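Long-range contacts in nitrogenase molybdenum-iron protein alpha chain (Clostridium pasteurianum, PDB 4WES), which forms, with the beta chain, the molybdenum-iron component of nitrogenase, which reduces dinitrogen to ammonium at an iron-sulfur-molybdenum cluster with electrons from ferredoxin and hydrolysis of ATP: residues Leu257-His263 against Pro280-Phe286; Ile154-Ala158 against His170-Cys174; Lys337-Tyr342 against Lys457-Ala463; Asn4-Leu10 against Ser22-Ile27. All blocks are in the same frame, centred on the assembly; numbering follows the deposited sequence.

Interaction 1. Residues Leu257-His263 against Pro280-Phe286. With ICS (iron-sulfur-molybdenum cluster with interstitial carbon), chain F.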
# COMPACT_ATOMS: atom_id res chain seq x y z
N LEU A 257 38.09 10.07 33.46
CA LEU A 257 36.91 9.84 34.27
C LEU A 257 35.96 8.94 33.52
O LEU A 257 35.63 9.21 32.36
CB LEU A 257 36.21 11.18 34.61
CG LEU A 257 34.99 11.11 35.55
CD1 LEU A 257 35.38 10.63 36.94
CD2 LEU A 257 34.36 12.49 35.59
N ASN A 258 35.51 7.88 34.21
CA ASN A 258 34.46 7.01 33.69
C ASN A 258 33.09 7.44 34.23
O ASN A 258 32.95 7.71 35.43
CB ASN A 258 34.72 5.56 34.12
CG ASN A 258 35.71 4.84 33.23
OD1 ASN A 258 35.70 5.04 32.02
ND2 ASN A 258 36.47 3.91 33.81
N LEU A 259 32.12 7.50 33.34
CA LEU A 259 30.74 7.85 33.69
C LEU A 259 29.91 6.57 33.57
O LEU A 259 29.79 6.02 32.49
CB LEU A 259 30.20 8.91 32.75
CG LEU A 259 31.08 10.13 32.47
CD1 LEU A 259 30.40 11.06 31.48
CD2 LEU A 259 31.48 10.86 33.71
N VAL A 260 29.25 6.15 34.63
CA VAL A 260 28.50 4.90 34.62
C VAL A 260 27.01 5.18 34.50
O VAL A 260 26.38 5.64 35.46
CB VAL A 260 28.83 4.06 35.87
CG1 VAL A 260 27.93 2.85 35.99
CG2 VAL A 260 30.30 3.62 35.85
N GLN A 261 26.45 4.93 33.32
CA GLN A 261 25.03 5.13 33.08
C GLN A 261 24.24 3.89 33.56
O GLN A 261 23.48 4.00 34.50
CB GLN A 261 24.76 5.43 31.59
CG GLN A 261 23.29 5.61 31.21
CD GLN A 261 22.66 6.80 31.86
OE1 GLN A 261 23.25 7.89 31.86
NE2 GLN A 261 21.45 6.62 32.38
N CYS A 262 24.48 2.75 32.94
CA CYS A 262 23.90 1.50 33.43
C CYS A 262 24.85 0.87 34.45
O CYS A 262 25.89 0.29 34.07
CB CYS A 262 23.66 0.50 32.30
SG CYS A 262 23.06 -1.03 32.99
N HIS A 263 24.52 1.00 35.74
CA HIS A 263 25.37 0.39 36.75
C HIS A 263 25.45 -1.12 36.60
O HIS A 263 26.54 -1.72 36.68
CB HIS A 263 24.87 0.76 38.15
CG HIS A 263 25.61 0.07 39.24
ND1 HIS A 263 25.13 -1.06 39.87
CD2 HIS A 263 26.81 0.33 39.82
CE1 HIS A 263 26.01 -1.45 40.78
NE2 HIS A 263 27.05 -0.64 40.77
N PRO A 280 39.04 6.90 38.06
CA PRO A 280 37.84 6.94 38.89
C PRO A 280 36.59 6.87 38.05
O PRO A 280 36.61 7.13 36.85
CB PRO A 280 37.95 8.30 39.59
CG PRO A 280 38.74 9.14 38.65
CD PRO A 280 39.68 8.22 37.94
N TRP A 281 35.48 6.52 38.70
CA TRP A 281 34.19 6.57 38.03
C TRP A 281 33.18 7.30 38.88
O TRP A 281 33.29 7.33 40.10
CB TRP A 281 33.68 5.19 37.65
CG TRP A 281 33.41 4.18 38.74
CD1 TRP A 281 34.32 3.32 39.31
CD2 TRP A 281 32.15 3.89 39.36
NE1 TRP A 281 33.68 2.48 40.19
CE2 TRP A 281 32.35 2.82 40.25
CE3 TRP A 281 30.87 4.43 39.23
CZ2 TRP A 281 31.33 2.29 41.03
CZ3 TRP A 281 29.86 3.90 39.98
CH2 TRP A 281 30.09 2.83 40.84
N ILE A 282 32.19 7.90 38.22
CA ILE A 282 31.03 8.44 38.90
C ILE A 282 29.81 7.83 38.28
O ILE A 282 29.75 7.54 37.09
CB ILE A 282 30.92 9.99 38.83
CG1 ILE A 282 30.92 10.51 37.38
CG2 ILE A 282 31.99 10.65 39.64
CD1 ILE A 282 30.45 11.95 37.29
N LYS A 283 28.79 7.60 39.12
CA LYS A 283 27.48 7.31 38.55
C LYS A 283 26.97 8.52 37.83
O LYS A 283 27.08 9.63 38.32
CB LYS A 283 26.52 6.90 39.67
CG LYS A 283 25.15 6.40 39.17
CD LYS A 283 25.27 5.04 38.49
CE LYS A 283 23.99 4.58 37.81
NZ LYS A 283 23.50 5.51 36.76
N CYS A 284 26.47 8.33 36.62
CA CYS A 284 25.86 9.42 35.85
C CYS A 284 24.41 9.04 35.51
O CYS A 284 24.02 7.87 35.58
CB CYS A 284 26.61 9.69 34.54
SG CYS A 284 26.60 8.35 33.32
N ASN A 285 23.64 10.04 35.12
CA ASN A 285 22.33 9.77 34.54
C ASN A 285 22.01 10.86 33.55
O ASN A 285 21.64 11.97 33.92
CB ASN A 285 21.25 9.68 35.61
CG ASN A 285 19.92 9.31 34.98
OD1 ASN A 285 19.89 8.85 33.86
ND2 ASN A 285 18.83 9.48 35.72
N PHE A 286 22.11 10.50 32.28
CA PHE A 286 21.82 11.43 31.19
C PHE A 286 20.34 11.40 30.76
O PHE A 286 20.00 11.94 29.72
CB PHE A 286 22.72 11.17 29.99
CG PHE A 286 24.14 11.60 30.20
CD1 PHE A 286 25.13 10.69 30.55
CD2 PHE A 286 24.49 12.92 30.01
CE1 PHE A 286 26.43 11.13 30.75
CE2 PHE A 286 25.80 13.34 30.19
CZ PHE A 286 26.76 12.44 30.56
FE1 ICS F . 21.67 -1.81 31.36
MO1 ICS F . 16.34 -4.27 27.63
FE2 ICS F . 20.54 -4.01 30.39
FE3 ICS F . 20.51 -1.76 28.95
FE4 ICS F . 19.07 -1.95 31.18
FE5 ICS F . 17.09 -2.88 29.82
FE6 ICS F . 18.57 -4.89 28.99
FE7 ICS F . 18.51 -2.70 27.61
CX ICS F . 19.05 -3.00 29.54
S1A ICS F . 20.35 -3.30 32.53
S1B ICS F . 16.51 -5.06 29.82
S2A ICS F . 22.37 -2.96 29.55
S2B ICS F . 20.17 -6.13 29.81
S3A ICS F . 16.92 -1.64 31.69
S3B ICS F . 18.49 -4.78 26.77
S4A ICS F . 20.32 -0.14 30.53
S4B ICS F . 16.44 -1.94 27.89
S5A ICS F . 20.03 -1.31 26.82

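Interaction 2. Residues Ile154-Ala158 against His170-Cys174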
# COMPACT_ATOMS: atom_id res chain seq x y z
N ILE A 154 35.22 -23.60 22.73
CA ILE A 154 35.26 -22.45 21.85
C ILE A 154 36.47 -21.56 22.14
O ILE A 154 36.95 -20.84 21.26
CB ILE A 154 33.95 -21.63 21.85
CG1 ILE A 154 33.65 -21.01 23.22
CG2 ILE A 154 32.81 -22.50 21.35
CD1 ILE A 154 32.56 -19.94 23.20
N LEU A 155 36.96 -21.59 23.37
CA LEU A 155 38.16 -20.82 23.70
C LEU A 155 39.34 -21.31 22.84
O LEU A 155 40.10 -20.50 22.27
CB LEU A 155 38.51 -20.95 25.19
CG LEU A 155 39.59 -20.08 25.80
CD1 LEU A 155 39.16 -18.66 25.96
CD2 LEU A 155 40.01 -20.60 27.17
N ALA A 156 39.52 -22.62 22.77
CA ALA A 156 40.60 -23.20 21.99
C ALA A 156 40.42 -22.98 20.49
O ALA A 156 41.39 -22.65 19.78
CB ALA A 156 40.73 -24.66 22.33
N VAL A 157 39.19 -23.13 19.99
CA VAL A 157 38.93 -22.85 18.59
C VAL A 157 39.29 -21.42 18.24
O VAL A 157 39.93 -21.14 17.22
CB VAL A 157 37.47 -23.15 18.20
CG1 VAL A 157 37.20 -22.74 16.77
CG2 VAL A 157 37.17 -24.61 18.39
N ALA A 158 38.87 -20.48 19.10
CA ALA A 158 39.15 -19.06 18.87
C ALA A 158 40.64 -18.78 18.85
O ALA A 158 41.13 -18.03 17.98
CB ALA A 158 38.46 -18.24 19.93
N HIS A 170 37.54 -13.46 20.11
CA HIS A 170 37.17 -13.48 21.52
C HIS A 170 36.02 -14.43 21.76
O HIS A 170 34.94 -14.26 21.19
CB HIS A 170 36.76 -12.10 22.00
CG HIS A 170 37.84 -11.07 21.79
ND1 HIS A 170 39.05 -11.17 22.41
CD2 HIS A 170 37.88 -9.95 21.05
CE1 HIS A 170 39.80 -10.14 22.07
NE2 HIS A 170 39.13 -9.39 21.23
N ALA A 171 36.27 -15.43 22.60
CA ALA A 171 35.23 -16.40 22.98
C ALA A 171 34.52 -15.99 24.26
O ALA A 171 35.14 -15.54 25.22
CB ALA A 171 35.85 -17.79 23.14
N PHE A 172 33.21 -16.24 24.30
CA PHE A 172 32.39 -15.94 25.47
C PHE A 172 31.54 -17.15 25.81
O PHE A 172 30.70 -17.55 25.00
CB PHE A 172 31.46 -14.75 25.18
CG PHE A 172 32.19 -13.48 24.85
CD1 PHE A 172 32.62 -13.20 23.58
CD2 PHE A 172 32.45 -12.54 25.84
CE1 PHE A 172 33.30 -12.04 23.26
CE2 PHE A 172 33.12 -11.36 25.55
CZ PHE A 172 33.57 -11.12 24.26
N SER A 173 31.74 -17.70 27.02
CA SER A 173 30.97 -18.87 27.45
C SER A 173 29.70 -18.42 28.14
O SER A 173 29.56 -18.53 29.35
CB SER A 173 31.81 -19.75 28.35
OG SER A 173 32.80 -20.42 27.61
N CYS A 174 28.79 -17.89 27.33
CA CYS A 174 27.51 -17.32 27.77
C CYS A 174 26.32 -18.22 27.46
O CYS A 174 25.24 -17.76 27.12
CB CYS A 174 27.33 -15.93 27.21
SG CYS A 174 27.49 -15.82 25.41

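Interaction 3. Residues Lys337-Tyr342 against Lys457-Ala463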
# COMPACT_ATOMS: atom_id res chain seq x y z
N LYS A 337 -0.86 12.47 37.27
CA LYS A 337 -1.04 11.10 36.85
C LYS A 337 -0.07 10.19 37.58
O LYS A 337 0.91 10.64 38.18
CB LYS A 337 -0.86 11.01 35.35
CG LYS A 337 -1.92 11.82 34.63
CD LYS A 337 -1.79 11.79 33.16
CE LYS A 337 -2.73 12.74 32.49
NZ LYS A 337 -4.13 12.30 32.67
N THR A 338 -0.36 8.89 37.56
CA THR A 338 0.45 7.89 38.24
C THR A 338 1.05 6.90 37.24
O THR A 338 0.49 6.63 36.17
CB THR A 338 -0.38 7.11 39.28
OG1 THR A 338 -1.46 6.47 38.61
CG2 THR A 338 -0.88 8.04 40.37
N ALA A 339 2.19 6.34 37.64
CA ALA A 339 2.95 5.44 36.79
C ALA A 339 3.50 4.26 37.57
O ALA A 339 3.78 4.35 38.77
CB ALA A 339 4.10 6.19 36.12
N CYS A 340 3.74 3.18 36.82
CA CYS A 340 4.57 2.06 37.27
C CYS A 340 5.71 1.88 36.25
O CYS A 340 5.51 2.15 35.08
CB CYS A 340 3.75 0.78 37.36
SG CYS A 340 2.22 0.90 38.30
N LEU A 341 6.85 1.41 36.75
CA LEU A 341 7.99 1.13 35.87
C LEU A 341 8.55 -0.24 36.11
O LEU A 341 8.92 -0.57 37.24
CB LEU A 341 9.13 2.14 36.07
CG LEU A 341 8.82 3.60 35.90
CD1 LEU A 341 8.38 4.25 37.17
CD2 LEU A 341 10.03 4.34 35.38
N TYR A 342 8.72 -1.01 35.04
CA TYR A 342 9.30 -2.33 35.14
C TYR A 342 10.19 -2.60 33.95
O TYR A 342 9.70 -2.86 32.87
CB TYR A 342 8.24 -3.44 35.27
CG TYR A 342 8.88 -4.78 35.51
CD1 TYR A 342 9.49 -5.04 36.73
CD2 TYR A 342 8.93 -5.75 34.54
CE1 TYR A 342 10.12 -6.24 36.98
CE2 TYR A 342 9.56 -6.96 34.78
CZ TYR A 342 10.16 -7.21 35.99
OH TYR A 342 10.78 -8.42 36.26
N LYS A 457 -4.79 1.01 39.61
CA LYS A 457 -5.36 1.71 38.47
C LYS A 457 -4.44 2.85 38.01
O LYS A 457 -4.83 4.00 37.91
CB LYS A 457 -6.78 2.20 38.76
CG LYS A 457 -7.69 1.06 39.24
CD LYS A 457 -9.11 1.49 39.46
CE LYS A 457 -9.89 0.38 40.16
NZ LYS A 457 -9.78 -0.98 39.52
N PRO A 458 -3.19 2.51 37.67
CA PRO A 458 -2.27 3.55 37.23
C PRO A 458 -2.67 4.14 35.89
O PRO A 458 -3.31 3.46 35.06
CB PRO A 458 -0.93 2.81 37.10
CG PRO A 458 -1.35 1.42 36.71
CD PRO A 458 -2.61 1.16 37.53
N ASP A 459 -2.25 5.38 35.63
CA ASP A 459 -2.48 5.97 34.31
C ASP A 459 -1.57 5.42 33.22
O ASP A 459 -1.90 5.52 32.05
CB ASP A 459 -2.29 7.47 34.38
CG ASP A 459 -3.30 8.14 35.27
OD1 ASP A 459 -4.46 8.22 34.86
OD2 ASP A 459 -2.97 8.52 36.39
N MET A 460 -0.42 4.90 33.61
CA MET A 460 0.53 4.40 32.64
C MET A 460 1.42 3.37 33.31
O MET A 460 1.71 3.46 34.50
CB MET A 460 1.36 5.57 32.06
CG MET A 460 2.26 6.25 33.07
SD MET A 460 2.83 7.89 32.64
CE MET A 460 1.43 8.85 33.18
N PHE A 461 1.90 2.40 32.52
CA PHE A 461 2.75 1.33 33.04
C PHE A 461 3.84 1.10 32.01
O PHE A 461 3.58 0.58 30.94
CB PHE A 461 1.91 0.07 33.33
CG PHE A 461 2.56 -0.90 34.29
CD1 PHE A 461 1.84 -1.40 35.36
CD2 PHE A 461 3.88 -1.32 34.11
CE1 PHE A 461 2.43 -2.26 36.24
CE2 PHE A 461 4.47 -2.18 35.01
CZ PHE A 461 3.74 -2.65 36.07
N PHE A 462 5.05 1.54 32.36
CA PHE A 462 6.21 1.41 31.45
C PHE A 462 6.82 0.02 31.62
O PHE A 462 7.12 -0.38 32.74
CB PHE A 462 7.25 2.47 31.79
CG PHE A 462 6.80 3.88 31.60
CD1 PHE A 462 6.27 4.61 32.64
CD2 PHE A 462 6.91 4.48 30.37
CE1 PHE A 462 5.87 5.91 32.47
CE2 PHE A 462 6.50 5.78 30.19
CZ PHE A 462 5.96 6.50 31.22
N ALA A 463 7.07 -0.66 30.50
CA ALA A 463 7.64 -2.01 30.57
C ALA A 463 8.30 -2.36 29.24
O ALA A 463 9.01 -1.50 28.67
CB ALA A 463 6.58 -3.02 31.05
O HOH W 1 -4.43 9.55 32.19
O HOH W 2 -3.76 5.94 39.73

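Interaction 4. Residues Asn4-Leu10 against Ser22-Ile27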
# COMPACT_ATOMS: atom_id res chain seq x y z
N ASN A 4 -2.38 -5.05 52.94
CA ASN A 4 -1.76 -4.12 52.01
C ASN A 4 -1.53 -4.73 50.62
O ASN A 4 -1.87 -5.87 50.37
CB ASN A 4 -0.46 -3.53 52.58
CG ASN A 4 0.65 -4.55 52.80
OD1 ASN A 4 0.85 -5.45 52.00
ND2 ASN A 4 1.42 -4.36 53.86
N LEU A 5 -0.96 -3.94 49.73
CA LEU A 5 -0.82 -4.39 48.36
C LEU A 5 0.12 -5.59 48.25
O LEU A 5 -0.10 -6.47 47.42
CB LEU A 5 -0.28 -3.24 47.50
CG LEU A 5 -0.06 -3.52 46.01
CD1 LEU A 5 -1.34 -3.98 45.33
CD2 LEU A 5 0.48 -2.28 45.30
N LYS A 6 1.17 -5.63 49.07
CA LYS A 6 2.02 -6.82 49.07
C LYS A 6 1.23 -8.08 49.43
O LYS A 6 1.33 -9.10 48.77
CB LYS A 6 3.21 -6.64 50.01
CG LYS A 6 4.07 -7.87 50.16
CD LYS A 6 5.30 -7.63 50.96
CE LYS A 6 6.13 -8.89 51.14
NZ LYS A 6 7.47 -8.65 51.73
N ASP A 7 0.42 -8.00 50.48
CA ASP A 7 -0.43 -9.14 50.83
C ASP A 7 -1.37 -9.55 49.68
O ASP A 7 -1.61 -10.74 49.42
CB ASP A 7 -1.23 -8.78 52.08
CG ASP A 7 -0.36 -8.55 53.30
OD1 ASP A 7 -0.69 -7.61 54.05
OD2 ASP A 7 0.62 -9.30 53.52
N GLU A 8 -1.94 -8.55 49.03
CA GLU A 8 -2.85 -8.77 47.91
C GLU A 8 -2.15 -9.47 46.75
O GLU A 8 -2.72 -10.34 46.12
CB GLU A 8 -3.48 -7.44 47.49
CG GLU A 8 -4.40 -6.93 48.57
CD GLU A 8 -4.87 -5.50 48.38
OE1 GLU A 8 -4.22 -4.76 47.62
OE2 GLU A 8 -5.87 -5.13 49.02
N ILE A 9 -0.92 -9.05 46.47
CA ILE A 9 -0.12 -9.70 45.43
C ILE A 9 0.19 -11.16 45.83
O ILE A 9 0.12 -12.06 44.99
CB ILE A 9 1.20 -8.94 45.16
CG1 ILE A 9 0.91 -7.61 44.50
CG2 ILE A 9 2.12 -9.76 44.29
CD1 ILE A 9 2.09 -6.68 44.52
N LEU A 10 0.54 -11.37 47.09
CA LEU A 10 0.97 -12.69 47.51
C LEU A 10 -0.13 -13.74 47.63
O LEU A 10 0.16 -14.94 47.66
CB LEU A 10 1.73 -12.60 48.83
CG LEU A 10 3.08 -11.90 48.86
CD1 LEU A 10 3.61 -11.75 50.27
CD2 LEU A 10 4.10 -12.62 48.00
N SER A 22 7.78 -13.62 48.61
CA SER A 22 7.56 -12.56 49.57
C SER A 22 8.77 -11.66 49.68
O SER A 22 8.63 -10.46 49.77
CB SER A 22 7.25 -13.15 50.94
OG SER A 22 6.98 -12.15 51.90
N GLY A 23 9.97 -12.24 49.68
CA GLY A 23 11.15 -11.43 49.84
C GLY A 23 11.48 -10.52 48.68
O GLY A 23 12.26 -9.58 48.83
N HIS A 24 10.89 -10.78 47.51
CA HIS A 24 11.11 -9.99 46.29
C HIS A 24 10.20 -8.76 46.19
O HIS A 24 10.28 -8.03 45.20
CB HIS A 24 10.90 -10.89 45.07
CG HIS A 24 11.90 -11.98 44.97
ND1 HIS A 24 12.99 -11.95 44.11
CD2 HIS A 24 12.00 -13.15 45.64
CE1 HIS A 24 13.71 -13.05 44.27
NE2 HIS A 24 13.11 -13.80 45.18
N ILE A 25 9.33 -8.58 47.18
CA ILE A 25 8.35 -7.49 47.14
C ILE A 25 8.51 -6.74 48.46
O ILE A 25 8.38 -7.34 49.52
CB ILE A 25 6.92 -8.03 47.01
CG1 ILE A 25 6.78 -8.86 45.75
CG2 ILE A 25 5.92 -6.88 46.99
CD1 ILE A 25 5.55 -9.73 45.74
N VAL A 26 8.79 -5.44 48.39
CA VAL A 26 8.93 -4.65 49.59
C VAL A 26 8.27 -3.31 49.42
O VAL A 26 8.22 -2.76 48.31
CB VAL A 26 10.40 -4.48 50.05
CG1 VAL A 26 11.03 -5.80 50.44
CG2 VAL A 26 11.24 -3.78 48.99
N ILE A 27 7.74 -2.79 50.52
CA ILE A 27 7.11 -1.48 50.54
C ILE A 27 8.02 -0.51 51.32
O ILE A 27 8.39 -0.78 52.46
CB ILE A 27 5.68 -1.53 51.13
CG1 ILE A 27 4.76 -2.42 50.24
CG2 ILE A 27 5.10 -0.13 51.27
CD1 ILE A 27 3.39 -2.74 50.83
O HOH W 3 9.08 -11.18 53.25

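Interaction 1. Residues Leu257-His263 against Pro280-Phe286
Gln261 and Asn285 meet through their side-chain amides: NE2 of Gln261 donates to OD1 of Asn285 at 3.1 Å, an acceptor lying almost in the Gln261 amide plane and shared with Ile287 N. The other end of that amide is gripped as well, since Phe286 N reaches Gln261 OE1 at 2.9 Å. Two bonds therefore fix the rotation of the Gln261 group, which gets there by a bend at chi2 (64°). Lys283 doubles back over the strand ends, its NZ bonding Gln261 O at 2.7 Å, Val260 O at 3.2 Å and the carbonyl of its neighbour Cys284. Val260 O also takes the N-H of Cys284, from the opposite face of its carbonyl plane to Lys283 NZ. Behind these polar groups run two parallel strands, 257-260 and 281-283, joined by helix 263-277 as a beta-alpha-beta unit. On the face toward that helix, Val260 CG2 packs against Trp281 CE3 at 3.5 Å. On the other, Leu259 lies side by side with Ile282, its CD2 3.7 Å from Ile282 CG1, while CD1 of Leu259 meets the edge of the Phe286 ring. Beyond the strand end Cys262 binds iron FE1 of the cluster through SG at 2.3 Å, and sits at the N-cap of the helix. His263, next in line, is held by Asp374 and Arg378, and helix 289-303 covers Leu259 and Phe286.

Interaction 2. Residues Ile154-Ala158 against His170-Cys174
Ala171 carries this contact, its methyl pushed into the helix backbone between Ile154, Leu155 and Ala158. CB of Ala171 comes within 3.7 Å of Ile154 O and 3.9 Å of Leu155 CA. One turn on, the methyl of Ala158 meets that of Ala171 at 4.2 Å. Ile154 closes the buried side. Its CG1 lies between the backbone N and the carbonyl carbon (chi1 64°), and from there the chain runs along the strand: CG1 touches Ala171 CB at 3.9 Å, and CD1 reaches on to Phe172 O at 3.5 Å. With Ala158 and Ala171 facing each other, the short axes come within 7.6 Å and run nearly antiparallel, at 171°. The solvent side is slacker. Leu155 is exposed, and of its side chain CD1 comes to 4.4 Å from Ala171 CB; Ser173, also exposed, lies at the same distance from Ile154 CD1 through its OG, as the chain leaves the strand in an inverse gamma turn. The two segments meet by van der Waals packing. Helix 154-165 belongs to the connection between the neighbouring parallel strands 138-143 and 169-172, a beta-alpha-beta crossover at the edge of the four-stranded sheet; Ile154 and Val157 also lean on helix 120-134, while Phe172, pointing to the other face, packs on helix 54-63.

Interaction 3. Residues Lys337-Tyr342 against Lys457-Ala463
Phe461 reaches Cys340 because its CG stands opposite the backbone N (chi1 -160°), which lays one ring face against the cysteine: Cys340 CB sits 3.4 Å from the Phe461 ring centroid, nearly on the ring normal, a CH-pi contact. With SG of Cys340 turned beside its own backbone N (chi1 -52°), the sulfur meets the same ring obliquely, 4.2 Å from the centroid of Phe461, and also touches the Pro458 ring. Tyr342 CB abuts the edge of the Phe461 ring, so face and edge are both used by residues of one strand. On the reverse side, Ala339 CB packs on Met460 CG at 3.6 Å and also touches the edge of the Phe462 ring. Backbone bonds tie the strands in parallel register from Cys340 N to Met460 O onward, with Phe462 N to Cys340 O the shortest at 2.8 Å. Just before strand 460-462, Asp459 supplies the polar contacts. Its OD2 accepts the N-H of Thr338 at 2.9 Å through the anti lone pair, and its own N-H is directed at Thr338 OG1, at 3.3 Å, with a weak bond to Thr338 O besides. One water links Lys337 NZ to Asp459 OD1, and a second joins Thr338 OG1 to Lys457 O. Strand 460-462 is one of the two edge strands, within this chain, of the mixed five-stranded sheet, with 338-343 between it and 361-367; helix 446-456 covers the Cys340 and Phe461 face, and helix 492-507 the Met460 and Phe462 face.

Interaction 4. Residues Asn4-Leu10 against Ser22-Ile27
Asn4 presents the face of its side-chain amide to Ile27, whose CD1 sits almost straight above the amide carbon, 3.8 Å from Asn4 CG. At the oxygen end of that amide OD1 takes the N-H of Asp7 at 3.0 Å, the donor tilted 20° from the carbonyl plane. The carboxylate of Asp7 answers: its OD1 accepts from Asn4 N on the anti side. This reciprocal pair is a capping box, and it holds the amide in place over the isoleucine at the start of helix 5-10. Further along, Lys6 runs fully extended (chi1 175° and all later torsions close to it) across Ile25, its CG 3.8 Å from Ile25 CG2, until NZ finds two carbonyls. The bond to Ile25 O measures 2.7 Å and lies close to the line of the C=O bond; that to Ser22 O, 2.9 Å, comes from above the carbonyl plane, opposite the face where the turn's own Ile25 N arrives. The ammonium thus ties together both ends of a type I turn, Ser22 to Ile25. On the helix side of the strand, Ile25 CD1 touches both Ile9 CG2, at 3.7 Å, and Leu10 CD2, at 3.9 Å. Ile439 and Ile441 of the next strand extend this apolar layer. The whole is a capped N-terminal helix packed nearly antiparallel on strand 25-27, an edge strand of the five-stranded mixed sheet.

In the fold
Interactions 3 and 4 reach the same mixed sheet, at its two outermost strands, 460-462 and 25-27; their centres lie about 18 Å apart, and helix 446-456 touches both. Interaction 1 belongs to a second sheet and reaches the iron-sulfur-molybdenum cluster directly, through Cys262. Interaction 3 approaches the cofactor from the other sheet: the side chain of Ala463 is about 6 Å from that of His482, the other protein ligand, and about 8 Å from the homocitrate. Interaction 2 stands apart in a third sheet, about 42 Å from interaction 3 between centres, with the side chain of Ser173 about 11 Å from the Fe(8)-S(7) cluster. Interaction 4 lies away from the annotated cluster sites.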